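Local coordinates for putative iron-uptake ABC transport system,periplasmic iron-binding protein (Campylobacter jejuni, PDB 3E13) that binds ferric iron and probably carries it through the periplasm to an ABC transporter for uptake into the cell, at residues Val135-Ser138 with Tyr143-Thr146; Asn170-Pro175 with Gly189-Ala194; Met196-Ile201 with Ile221-Gln226; Lys145-Ser150 with Lys161-Gly166. One frame throughout, in Å; residues are numbered along the deposited sequence.

Interaction 1 (Val135-Ser138 with Tyr143-Thr146). With FE (Fe (III) ion), chain B.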
loop_
_atom_site.group_PDB
_atom_site.type_symbol
_atom_site.label_atom_id
_atom_site.label_comp_id
_atom_site.label_asym_id
_atom_site.label_seq_id
_atom_site.Cartn_x
_atom_site.Cartn_y
_atom_site.Cartn_z
ATOM N N VAL A 135 -8.487 -14.910 5.974
ATOM C CA VAL A 135 -7.699 -14.993 4.749
ATOM C C VAL A 135 -6.767 -13.768 4.629
ATOM O O VAL A 135 -7.135 -12.645 4.993
ATOM C CB VAL A 135 -8.572 -15.143 3.457
ATOM C CG1 VAL A 135 -9.189 -16.549 3.401
ATOM C CG2 VAL A 135 -9.694 -14.121 3.413
ATOM N N MET A 136 -5.583 -14.010 4.090
ATOM C CA MET A 136 -4.596 -12.994 3.853
ATOM C C MET A 136 -3.766 -13.467 2.696
ATOM O O MET A 136 -3.519 -14.661 2.557
ATOM C CB MET A 136 -3.714 -12.780 5.078
ATOM C CG MET A 136 -2.774 -11.577 4.937
ATOM S SD MET A 136 -1.862 -11.228 6.469
ATOM C CE MET A 136 -0.402 -12.161 6.201
ATOM N N ARG A 137 -3.325 -12.524 1.888
ATOM C CA ARG A 137 -2.411 -12.817 0.791
ATOM C C ARG A 137 -1.021 -13.216 1.279
ATOM O O ARG A 137 -0.691 -13.170 2.479
ATOM C CB ARG A 137 -2.312 -11.628 -0.109
ATOM C CG ARG A 137 -1.512 -10.473 0.416
ATOM C CD ARG A 137 -1.638 -9.253 -0.396
ATOM N NE ARG A 137 -1.158 -9.424 -1.769
ATOM C CZ ARG A 137 -1.418 -8.597 -2.776
ATOM N NH1 ARG A 137 -2.205 -7.522 -2.618
ATOM N NH2 ARG A 137 -0.924 -8.840 -3.964
ATOM N N SER A 138 -0.187 -13.584 0.309
ATOM C CA SER A 138 1.150 -14.060 0.618
ATOM C C SER A 138 1.916 -13.141 1.545
ATOM O O SER A 138 1.813 -11.929 1.465
ATOM C CB SER A 138 1.955 -14.195 -0.666
ATOM O OG SER A 138 3.214 -14.810 -0.381
ATOM N N TYR A 143 2.387 -5.433 1.175
ATOM C CA TYR A 143 1.420 -5.071 2.243
ATOM C C TYR A 143 1.566 -5.968 3.463
ATOM O O TYR A 143 1.508 -5.493 4.581
ATOM C CB TYR A 143 -0.026 -5.096 1.800
ATOM C CG TYR A 143 -0.271 -4.376 0.483
ATOM C CD1 TYR A 143 0.443 -3.226 0.106
ATOM C CD2 TYR A 143 -1.260 -4.805 -0.369
ATOM C CE1 TYR A 143 0.210 -2.640 -1.099
ATOM C CE2 TYR A 143 -1.525 -4.176 -1.564
ATOM C CZ TYR A 143 -0.806 -3.061 -1.909
ATOM O OH TYR A 143 -0.953 -2.480 -3.148
ATOM N N SER A 144 1.894 -7.241 3.246
ATOM C CA SER A 144 2.008 -8.182 4.343
ATOM C C SER A 144 3.291 -7.962 5.096
ATOM O O SER A 144 3.296 -7.997 6.335
ATOM C CB SER A 144 2.012 -9.650 3.834
ATOM O OG SER A 144 0.832 -9.972 3.142
ATOM N N LYS A 145 4.379 -7.752 4.360
ATOM C CA LYS A 145 5.701 -7.500 4.950
ATOM C C LYS A 145 5.663 -6.224 5.794
ATOM O O LYS A 145 6.150 -6.213 6.906
ATOM C CB LYS A 145 6.740 -7.386 3.885
ATOM C CG LYS A 145 6.993 -8.709 3.250
ATOM C CD LYS A 145 8.118 -8.692 2.289
ATOM C CE LYS A 145 7.822 -7.916 1.066
ATOM N NZ LYS A 145 8.933 -8.096 -0.013
ATOM N N THR A 146 5.050 -5.173 5.279
ATOM C CA THR A 146 5.011 -3.913 5.984
ATOM C C THR A 146 4.078 -3.935 7.174
ATOM O O THR A 146 4.403 -3.375 8.202
ATOM C CB THR A 146 4.722 -2.767 5.029
ATOM O OG1 THR A 146 5.848 -2.657 4.122
ATOM C CG2 THR A 146 4.591 -1.430 5.779
HETATM FE FE FE B . -2.669 -2.155 -4.110
#
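R137 and S138, in the loop that follows strand 134-135, meet Y143 and S144 on the first turns of helix 142-155. This is a strand-loop-helix junction of the periplasmic binding protein fold, and it carries an iron ligand. Y143 OH binds the ferric ion at 2.0 Å; H11, Y12, Y199 and Y200 complete the site. Alongside the same phenol ring lies the end of R137: its NH1 comes within 3.6 Å of Y143 CE2 and 3.7 Å of Y143 CD2. The guanidinium and ring planes stand 84° apart, so the two flat groups cross almost perpendicularly instead of stacking. NH1 makes its salt bridge with D179, which fixes the guanidinium from beyond the loop. The positive charge so close to the iron ligands may help to offset their negative charge. R137 reaches this place from a first torsion that wedges CG between its own backbone N and carbonyl carbon (chi1 74°), with a further bend at chi3. The next residue on the helix, S144, ties the loop to it. Its hydroxyl donates to S138 O at 2.8 Å. S144 OG also lies 3.6 Å from R137 CG, and M136 CE lies 4.0 Å from S144 OG, a loose contact. Further out, T140 binds the hydroxyl of S138, and Y312 of helix 305-315 both hydrogen-bonds S144 O and packs on M136. The S144 hydroxyl oxygen approaches S138 O from above its carbonyl plane, 41° out of it.

Interaction 2 (Asn170-Pro175 with Gly189-Ala194)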
loop_
_atom_site.group_PDB
_atom_site.type_symbol
_atom_site.label_atom_id
_atom_site.label_comp_id
_atom_site.label_asym_id
_atom_site.label_seq_id
_atom_site.Cartn_x
_atom_site.Cartn_y
_atom_site.Cartn_z
ATOM N N ASN A 170 -4.271 -20.011 11.227
ATOM C CA ASN A 170 -5.666 -19.647 11.092
ATOM C C ASN A 170 -6.188 -19.491 9.684
ATOM O O ASN A 170 -7.380 -19.358 9.518
ATOM C CB ASN A 170 -5.918 -18.311 11.823
ATOM C CG ASN A 170 -5.931 -18.429 13.332
ATOM O OD1 ASN A 170 -6.018 -17.382 14.045
ATOM N ND2 ASN A 170 -5.904 -19.655 13.865
ATOM N N LEU A 171 -5.338 -19.480 8.661
ATOM C CA LEU A 171 -5.804 -19.231 7.321
ATOM C C LEU A 171 -6.843 -20.246 6.894
ATOM O O LEU A 171 -6.668 -21.446 7.076
ATOM C CB LEU A 171 -4.657 -19.215 6.338
ATOM C CG LEU A 171 -3.566 -18.169 6.547
ATOM C CD1 LEU A 171 -2.574 -18.329 5.513
ATOM C CD2 LEU A 171 -4.217 -16.776 6.513
ATOM N N ALA A 172 -7.940 -19.765 6.330
ATOM C CA ALA A 172 -8.948 -20.654 5.762
ATOM C C ALA A 172 -8.390 -21.441 4.576
ATOM O O ALA A 172 -8.823 -22.573 4.349
ATOM C CB ALA A 172 -10.172 -19.876 5.334
ATOM N N THR A 173 -7.514 -20.813 3.806
ATOM C CA THR A 173 -6.859 -21.386 2.630
ATOM C C THR A 173 -5.446 -20.855 2.553
ATOM O O THR A 173 -5.157 -19.793 3.064
ATOM C CB THR A 173 -7.600 -21.013 1.290
ATOM O OG1 THR A 173 -7.463 -19.597 1.017
ATOM C CG2 THR A 173 -9.099 -21.279 1.342
ATOM N N ASN A 174 -4.548 -21.584 1.876
ATOM C CA ASN A 174 -3.315 -20.991 1.430
ATOM C C ASN A 174 -3.623 -19.679 0.753
ATOM O O ASN A 174 -4.666 -19.520 0.102
ATOM C CB ASN A 174 -2.553 -21.878 0.429
ATOM C CG ASN A 174 -2.127 -23.219 1.017
ATOM O OD1 ASN A 174 -1.781 -23.333 2.180
ATOM N ND2 ASN A 174 -2.105 -24.239 0.157
ATOM N N PRO A 175 -2.723 -18.720 0.882
ATOM C CA PRO A 175 -2.891 -17.463 0.153
ATOM C C PRO A 175 -3.116 -17.678 -1.335
ATOM O O PRO A 175 -2.390 -18.406 -2.019
ATOM C CB PRO A 175 -1.606 -16.723 0.445
ATOM C CG PRO A 175 -1.171 -17.275 1.745
ATOM C CD PRO A 175 -1.501 -18.723 1.698
ATOM N N GLY A 189 -18.374 -16.534 1.425
ATOM C CA GLY A 189 -18.516 -17.242 2.691
ATOM C C GLY A 189 -17.443 -18.311 2.921
ATOM O O GLY A 189 -17.664 -19.256 3.710
ATOM N N GLU A 190 -16.307 -18.193 2.243
ATOM C CA GLU A 190 -15.202 -19.129 2.415
ATOM C C GLU A 190 -14.337 -18.767 3.636
ATOM O O GLU A 190 -13.529 -19.565 4.120
ATOM C CB GLU A 190 -14.314 -19.235 1.141
ATOM C CG GLU A 190 -13.102 -20.157 1.375
ATOM C CD GLU A 190 -12.408 -20.708 0.128
ATOM O OE1 GLU A 190 -11.956 -19.889 -0.696
ATOM O OE2 GLU A 190 -12.254 -21.997 0.025
ATOM N N ALA A 191 -14.507 -17.554 4.147
ATOM C CA ALA A 191 -13.778 -17.082 5.307
ATOM C C ALA A 191 -14.578 -15.944 5.896
ATOM O O ALA A 191 -15.376 -15.302 5.179
ATOM C CB ALA A 191 -12.399 -16.572 4.884
ATOM N N LYS A 192 -14.425 -15.695 7.177
ATOM C CA LYS A 192 -15.143 -14.601 7.800
ATOM C C LYS A 192 -14.445 -13.241 7.748
ATOM O O LYS A 192 -15.123 -12.215 7.726
ATOM C CB LYS A 192 -15.424 -14.909 9.243
ATOM C CG LYS A 192 -16.366 -16.138 9.442
ATOM C CD LYS A 192 -16.609 -16.354 10.927
ATOM C CE LYS A 192 -17.064 -17.766 11.270
ATOM N NZ LYS A 192 -18.521 -17.891 11.141
ATOM N N PHE A 193 -13.126 -13.230 7.699
ATOM C CA PHE A 193 -12.359 -11.988 7.811
ATOM C C PHE A 193 -11.240 -12.013 6.793
ATOM O O PHE A 193 -10.534 -13.011 6.682
ATOM C CB PHE A 193 -11.744 -11.834 9.205
ATOM C CG PHE A 193 -12.773 -11.779 10.331
ATOM C CD1 PHE A 193 -13.511 -10.657 10.540
ATOM C CD2 PHE A 193 -12.953 -12.858 11.174
ATOM C CE1 PHE A 193 -14.429 -10.602 11.580
ATOM C CE2 PHE A 193 -13.855 -12.815 12.216
ATOM C CZ PHE A 193 -14.617 -11.687 12.407
ATOM N N ALA A 194 -11.073 -10.903 6.080
ATOM C CA ALA A 194 -9.986 -10.705 5.159
ATOM C C ALA A 194 -9.128 -9.529 5.574
ATOM O O ALA A 194 -9.670 -8.463 5.854
ATOM C CB ALA A 194 -10.528 -10.444 3.800
#
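A172 and A191 form the close part of this contact, methyl against methyl, with A172 CB 4.0 Å from A191 CB. The A172 methyl also touches the backbone of the preceding residue, its CB 3.6 Å from E190 O. V135 packs on both alanines, and A191 is buried. Away from this pair the contact thins out toward solvent. There T173 and E190 cross at about a right angle: T173 CG2 touches the carboxylate, 3.5 Å from E190 OE2 and 3.6 Å from E190 CD, without any hydrogen bond between the two segments. E190 spans that distance because its CG lies opposite the backbone N (chi1 176°) and the chain stays extended beyond it. The T173 hydroxyl is turned to other partners, among them Q185 of helix 179-188. That helix closes at G189 in a Schellman motif, whose positive phi of 78° suits glycine, and the chain continues into E190 and A191. Backbone bonds to strand 134-135 help to bring the two segments together. A172 pairs with I134 and F193 with V135, putting strand 134-135 between them, with the two alanines beside it. Strands 134-135 and 193-197 run parallel with three helices between them in sequence, a connection expected in an alpha/beta lobe of a periplasmic binding protein.

Interaction 3 (Met196-Ile201 with Ile221-Gln226). With FE (Fe (III) ion), chain B.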
loop_
_atom_site.group_PDB
_atom_site.type_symbol
_atom_site.label_atom_id
_atom_site.label_comp_id
_atom_site.label_asym_id
_atom_site.label_seq_id
_atom_site.Cartn_x
_atom_site.Cartn_y
_atom_site.Cartn_z
ATOM N N MET A 196 -7.103 -6.643 4.203
ATOM C CA MET A 196 -7.071 -5.937 2.934
ATOM C C MET A 196 -7.018 -4.402 3.063
ATOM O O MET A 196 -7.403 -3.851 4.083
ATOM C CB MET A 196 -8.281 -6.329 2.058
ATOM C CG MET A 196 -9.652 -5.921 2.626
ATOM S SD MET A 196 -11.080 -6.380 1.615
ATOM C CE MET A 196 -10.692 -5.534 0.153
ATOM N N ASN A 197 -6.589 -3.726 2.002
ATOM C CA ASN A 197 -6.488 -2.278 1.985
ATOM C C ASN A 197 -7.843 -1.659 1.638
ATOM O O ASN A 197 -8.684 -2.214 0.900
ATOM C CB ASN A 197 -5.453 -1.776 0.979
ATOM C CG ASN A 197 -4.020 -2.049 1.385
ATOM O OD1 ASN A 197 -3.698 -2.260 2.579
ATOM N ND2 ASN A 197 -3.122 -2.019 0.390
ATOM N N THR A 198 -8.086 -0.500 2.221
ATOM C CA THR A 198 -9.353 0.163 2.095
ATOM C C THR A 198 -9.760 0.488 0.665
ATOM O O THR A 198 -10.942 0.342 0.286
ATOM C CB THR A 198 -9.333 1.491 2.871
ATOM O OG1 THR A 198 -8.084 2.195 2.642
ATOM C CG2 THR A 198 -9.446 1.314 4.377
ATOM N N TYR A 199 -8.806 0.973 -0.132
ATOM C CA TYR A 199 -9.127 1.432 -1.487
ATOM C C TYR A 199 -9.701 0.326 -2.353
ATOM O O TYR A 199 -10.478 0.570 -3.237
ATOM C CB TYR A 199 -7.940 2.141 -2.166
ATOM C CG TYR A 199 -6.729 1.299 -2.258
ATOM C CD1 TYR A 199 -6.539 0.466 -3.343
ATOM C CD2 TYR A 199 -5.797 1.283 -1.226
ATOM C CE1 TYR A 199 -5.474 -0.368 -3.393
ATOM C CE2 TYR A 199 -4.706 0.444 -1.275
ATOM C CZ TYR A 199 -4.537 -0.357 -2.361
ATOM O OH TYR A 199 -3.461 -1.238 -2.425
ATOM N N TYR A 200 -9.315 -0.928 -2.086
ATOM C CA TYR A 200 -9.896 -2.020 -2.880
ATOM C C TYR A 200 -11.401 -2.117 -2.695
ATOM O O TYR A 200 -12.101 -2.507 -3.635
ATOM C CB TYR A 200 -9.273 -3.400 -2.555
ATOM C CG TYR A 200 -7.826 -3.481 -3.030
ATOM C CD1 TYR A 200 -7.527 -3.424 -4.369
ATOM C CD2 TYR A 200 -6.766 -3.645 -2.122
ATOM C CE1 TYR A 200 -6.200 -3.495 -4.817
ATOM C CE2 TYR A 200 -5.472 -3.672 -2.541
ATOM C CZ TYR A 200 -5.178 -3.607 -3.873
ATOM O OH TYR A 200 -3.912 -3.657 -4.336
ATOM N N ILE A 201 -11.920 -1.785 -1.501
ATOM C CA ILE A 201 -13.371 -1.822 -1.286
ATOM C C ILE A 201 -14.037 -0.792 -2.198
ATOM O O ILE A 201 -15.057 -1.073 -2.818
ATOM C CB ILE A 201 -13.753 -1.580 0.215
ATOM C CG1 ILE A 201 -13.138 -2.689 1.057
ATOM C CG2 ILE A 201 -15.267 -1.452 0.384
ATOM C CD1 ILE A 201 -13.270 -2.489 2.527
ATOM N N ILE A 221 -16.098 -2.840 7.198
ATOM C CA ILE A 221 -14.727 -2.555 7.609
ATOM C C ILE A 221 -14.630 -2.559 9.120
ATOM O O ILE A 221 -15.376 -1.840 9.802
ATOM C CB ILE A 221 -14.290 -1.171 7.110
ATOM C CG1 ILE A 221 -14.339 -1.138 5.574
ATOM C CG2 ILE A 221 -12.896 -0.818 7.708
ATOM C CD1 ILE A 221 -13.950 0.265 4.959
ATOM N N ILE A 222 -13.651 -3.284 9.628
ATOM C CA ILE A 222 -13.101 -3.043 10.969
ATOM C C ILE A 222 -11.822 -2.254 10.815
ATOM O O ILE A 222 -10.881 -2.741 10.209
ATOM C CB ILE A 222 -12.808 -4.389 11.673
ATOM C CG1 ILE A 222 -14.102 -5.230 11.805
ATOM C CG2 ILE A 222 -12.128 -4.192 12.987
ATOM C CD1 ILE A 222 -13.902 -6.696 12.068
ATOM N N PHE A 223 -11.765 -1.061 11.368
ATOM C CA PHE A 223 -10.506 -0.345 11.505
ATOM C C PHE A 223 -9.780 -0.863 12.750
ATOM O O PHE A 223 -10.236 -0.618 13.868
ATOM C CB PHE A 223 -10.798 1.145 11.634
ATOM C CG PHE A 223 -11.300 1.758 10.352
ATOM C CD1 PHE A 223 -12.619 2.124 10.206
ATOM C CD2 PHE A 223 -10.421 1.993 9.308
ATOM C CE1 PHE A 223 -13.075 2.650 9.007
ATOM C CE2 PHE A 223 -10.871 2.551 8.113
ATOM C CZ PHE A 223 -12.206 2.865 7.983
ATOM N N PRO A 224 -8.711 -1.651 12.611
ATOM C CA PRO A 224 -8.143 -2.253 13.801
ATOM C C PRO A 224 -7.540 -1.244 14.769
ATOM O O PRO A 224 -7.064 -0.170 14.389
ATOM C CB PRO A 224 -7.100 -3.243 13.244
ATOM C CG PRO A 224 -7.609 -3.522 11.847
ATOM C CD PRO A 224 -8.065 -2.169 11.400
ATOM N N ASN A 225 -7.572 -1.652 16.014
ATOM C CA ASN A 225 -6.866 -1.015 17.122
ATOM C C ASN A 225 -7.410 0.348 17.541
ATOM O O ASN A 225 -6.649 1.202 18.003
ATOM C CB ASN A 225 -5.358 -0.974 16.843
ATOM C CG ASN A 225 -4.721 -2.365 16.817
ATOM O OD1 ASN A 225 -4.979 -3.136 15.914
ATOM N ND2 ASN A 225 -3.864 -2.668 17.814
ATOM N N GLN A 226 -8.691 0.568 17.319
ATOM C CA GLN A 226 -9.327 1.834 17.675
ATOM C C GLN A 226 -9.274 2.119 19.160
ATOM O O GLN A 226 -9.299 3.294 19.551
ATOM C CB GLN A 226 -10.758 1.890 17.174
ATOM C CG GLN A 226 -10.914 1.915 15.668
ATOM C CD GLN A 226 -10.103 2.965 15.029
ATOM O OE1 GLN A 226 -10.445 4.164 15.162
ATOM N NE2 GLN A 226 -8.975 2.578 14.369
HETATM FE FE FE B . -2.669 -2.155 -4.110
#
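T198 and I201, on the first turn of helix 198-205, face I221 near the end of strand 219-222 and F223 just beyond it, with the nearest CA atoms, T198 and I221, 8.2 Å apart and no hydrogen bond crossing. Side chains alone bridge the space. I201 CD1 presses on I221 CG1 at 3.5 Å, the two chains passing at a slant. T198 turns its methyl to the F223 ring, CG2 lying 4.2 Å from F223 CE2, while I221 CG2 sits 3.6 Å above the centre of one face of that ring. F288 of helix 283-288 touches T198, I201 and I221, and F291 stacks on F223. The iron-binding side of the helix belongs to Y199 and Y200, which bind the ferric ion through Y199 OH at 2.1 Å and Y200 OH at 2.0 Å. Their first torsions differ, chi1 58° for Y199 and -69° for Y200, and bring consecutive rings onto a single metal; Y199 CE1 lies over one face of the Y200 ring. H11, Y12 and Y143 supply the remaining protein ligands. N197 ND2 donates to Y199 OH at 2.9 Å, with the acceptor in its amide plane and an N-H...O angle of 162°. Hence the first turn has two chemistries: an apolar side that packs against the strand, and a phenol pair whose Y199 oxygen is held by both iron and the N197 amide, which probably fixes its position and the rotation of its ring.

Interaction 4 (Lys145-Ser150 with Lys161-Gly166)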
loop_
_atom_site.group_PDB
_atom_site.type_symbol
_atom_site.label_atom_id
_atom_site.label_comp_id
_atom_site.label_asym_id
_atom_site.label_seq_id
_atom_site.Cartn_x
_atom_site.Cartn_y
_atom_site.Cartn_z
ATOM N N LYS A 145 4.379 -7.752 4.360
ATOM C CA LYS A 145 5.701 -7.500 4.950
ATOM C C LYS A 145 5.663 -6.224 5.794
ATOM O O LYS A 145 6.150 -6.213 6.906
ATOM C CB LYS A 145 6.740 -7.386 3.885
ATOM C CG LYS A 145 6.993 -8.709 3.250
ATOM C CD LYS A 145 8.118 -8.692 2.289
ATOM C CE LYS A 145 7.822 -7.916 1.066
ATOM N NZ LYS A 145 8.933 -8.096 -0.013
ATOM N N THR A 146 5.050 -5.173 5.279
ATOM C CA THR A 146 5.011 -3.913 5.984
ATOM C C THR A 146 4.078 -3.935 7.174
ATOM O O THR A 146 4.403 -3.375 8.202
ATOM C CB THR A 146 4.722 -2.767 5.029
ATOM O OG1 THR A 146 5.848 -2.657 4.122
ATOM C CG2 THR A 146 4.591 -1.430 5.779
ATOM N N LEU A 147 2.964 -4.643 7.087
ATOM C CA LEU A 147 2.130 -4.823 8.247
ATOM C C LEU A 147 2.895 -5.513 9.380
ATOM O O LEU A 147 2.840 -5.095 10.524
ATOM C CB LEU A 147 0.833 -5.549 7.896
ATOM C CG LEU A 147 -0.144 -5.928 9.011
ATOM C CD1 LEU A 147 -0.656 -4.647 9.715
ATOM C CD2 LEU A 147 -1.308 -6.708 8.439
ATOM N N LEU A 148 3.619 -6.608 9.074
ATOM C CA LEU A 148 4.351 -7.300 10.104
ATOM C C LEU A 148 5.466 -6.426 10.676
ATOM O O LEU A 148 5.702 -6.406 11.881
ATOM C CB LEU A 148 4.948 -8.593 9.568
ATOM C CG LEU A 148 5.688 -9.408 10.632
ATOM C CD1 LEU A 148 4.807 -9.812 11.751
ATOM C CD2 LEU A 148 6.275 -10.661 9.972
ATOM N N ALA A 149 6.140 -5.689 9.818
ATOM C CA ALA A 149 7.147 -4.718 10.257
ATOM C C ALA A 149 6.556 -3.711 11.250
ATOM O O ALA A 149 7.210 -3.348 12.216
ATOM C CB ALA A 149 7.765 -4.024 9.083
ATOM N N SER A 150 5.324 -3.290 11.003
ATOM C CA SER A 150 4.648 -2.378 11.949
ATOM C C SER A 150 4.376 -3.010 13.296
ATOM O O SER A 150 4.399 -2.318 14.339
ATOM C CB SER A 150 3.343 -1.797 11.369
ATOM O OG SER A 150 2.247 -2.658 11.404
ATOM N N LYS A 161 6.420 -12.649 15.919
ATOM C CA LYS A 161 6.574 -14.034 15.491
ATOM C C LYS A 161 5.346 -14.803 15.906
ATOM O O LYS A 161 4.834 -15.604 15.147
ATOM C CB LYS A 161 7.823 -14.664 16.084
ATOM C CG LYS A 161 8.071 -16.048 15.568
ATOM C CD LYS A 161 9.383 -16.584 16.094
ATOM C CE LYS A 161 9.523 -18.048 15.730
ATOM N NZ LYS A 161 10.788 -18.618 16.301
ATOM N N ALA A 162 4.861 -14.588 17.130
ATOM C CA ALA A 162 3.660 -15.269 17.573
ATOM C C ALA A 162 2.441 -14.930 16.682
ATOM O O ALA A 162 1.621 -15.807 16.379
ATOM C CB ALA A 162 3.393 -14.946 18.986
ATOM N N TRP A 163 2.346 -13.662 16.289
ATOM C CA TRP A 163 1.295 -13.213 15.380
ATOM C C TRP A 163 1.371 -13.901 14.037
ATOM O O TRP A 163 0.365 -14.446 13.576
ATOM C CB TRP A 163 1.368 -11.711 15.193
ATOM C CG TRP A 163 0.278 -11.177 14.334
ATOM C CD1 TRP A 163 -1.004 -10.846 14.719
ATOM C CD2 TRP A 163 0.377 -10.861 12.964
ATOM N NE1 TRP A 163 -1.707 -10.357 13.649
ATOM C CE2 TRP A 163 -0.889 -10.358 12.546
ATOM C CE3 TRP A 163 1.393 -10.994 11.999
ATOM C CZ2 TRP A 163 -1.125 -9.949 11.232
ATOM C CZ3 TRP A 163 1.138 -10.600 10.705
ATOM C CH2 TRP A 163 -0.100 -10.096 10.328
ATOM N N ALA A 164 2.553 -13.930 13.457
ATOM C CA ALA A 164 2.761 -14.541 12.143
ATOM C C ALA A 164 2.392 -16.031 12.169
ATOM O O ALA A 164 1.706 -16.516 11.282
ATOM C CB ALA A 164 4.177 -14.314 11.663
ATOM N N LYS A 165 2.822 -16.721 13.225
ATOM C CA LYS A 165 2.533 -18.130 13.401
ATOM C C LYS A 165 1.047 -18.410 13.526
ATOM O O LYS A 165 0.517 -19.327 12.856
ATOM C CB LYS A 165 3.334 -18.679 14.599
ATOM C CG LYS A 165 3.058 -20.143 14.953
ATOM C CD LYS A 165 3.963 -20.625 16.104
ATOM C CE LYS A 165 3.642 -22.092 16.503
ATOM N NZ LYS A 165 3.877 -22.366 17.944
ATOM N N GLY A 166 0.352 -17.585 14.315
ATOM C CA GLY A 166 -1.056 -17.768 14.525
ATOM C C GLY A 166 -1.871 -17.457 13.283
ATOM O O GLY A 166 -2.817 -18.151 12.950
#
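The indole of W163 receives L147 and L148 on the atoms of its six-membered ring, both leucine methyls sitting obliquely to the ring plane. L148 CD1 is the nearer, 3.6 Å from W163 CE3 and 3.9 Å from W163 CZ3. L147 CD2 touches the next stretch of the same ring, 4.1 Å from W163 CH2. The five-membered part is engaged differently: W163 NE1 hydrogen-bonds the backbone oxygen of Y122, which satisfies the one polar atom of a buried side chain and settles how the indole is rotated. A126 and Y312 also pack on W163. The ring gets across because CG stands opposite the backbone N (chi1 -177°) and its plane is then turned roughly at right angles to the CA-CB-CG plane (chi2 84°). The two leucine side chains run in different directions. L147 lies across the tryptophan at about a right angle, whereas L148 runs alongside it in the opposite direction. The consecutive helices 142-155 and 157-170, only one residue apart in sequence, fold back on each other as a helical hairpin, with the closest CA atoms, those of L148 and A164, 7.7 Å apart. No hydrogen bond joins the two segments, and large side chains do the bridging. Helix 305-315 backs the hairpin, its Y312 touching L148 as well as W163. H232 also touches L147 and S150. Within the helix, S150 OG donates to L147 O at 2.7 Å, tilted 18° from the carbonyl plane. The nearest side-chain atom of L147 lies about 13 Å from the ferric ion.

Overall arrangement
Along the chain interactions 1 and 4 come first and overlap at K145 and T146 on helix 142-155, their centres 9 Å apart; interactions 2 and 3 follow, both using strand 193-197, with centres 16 Å apart. Interactions 1 and 3 reach the same ferric ion from centres 13 Å apart, the first bringing Y143 and the third Y199 and Y200. Interaction 2, 13 Å from interaction 1 centre to centre, meets it through V135, which pairs with F193 in the sheet. Interaction 4 sits between helices 142-155 and 157-170, about 17 Å centre to centre from interactions 2 and 3. Three of the iron's five protein ligands thus hang on parts of one connected helix-and-strand framework.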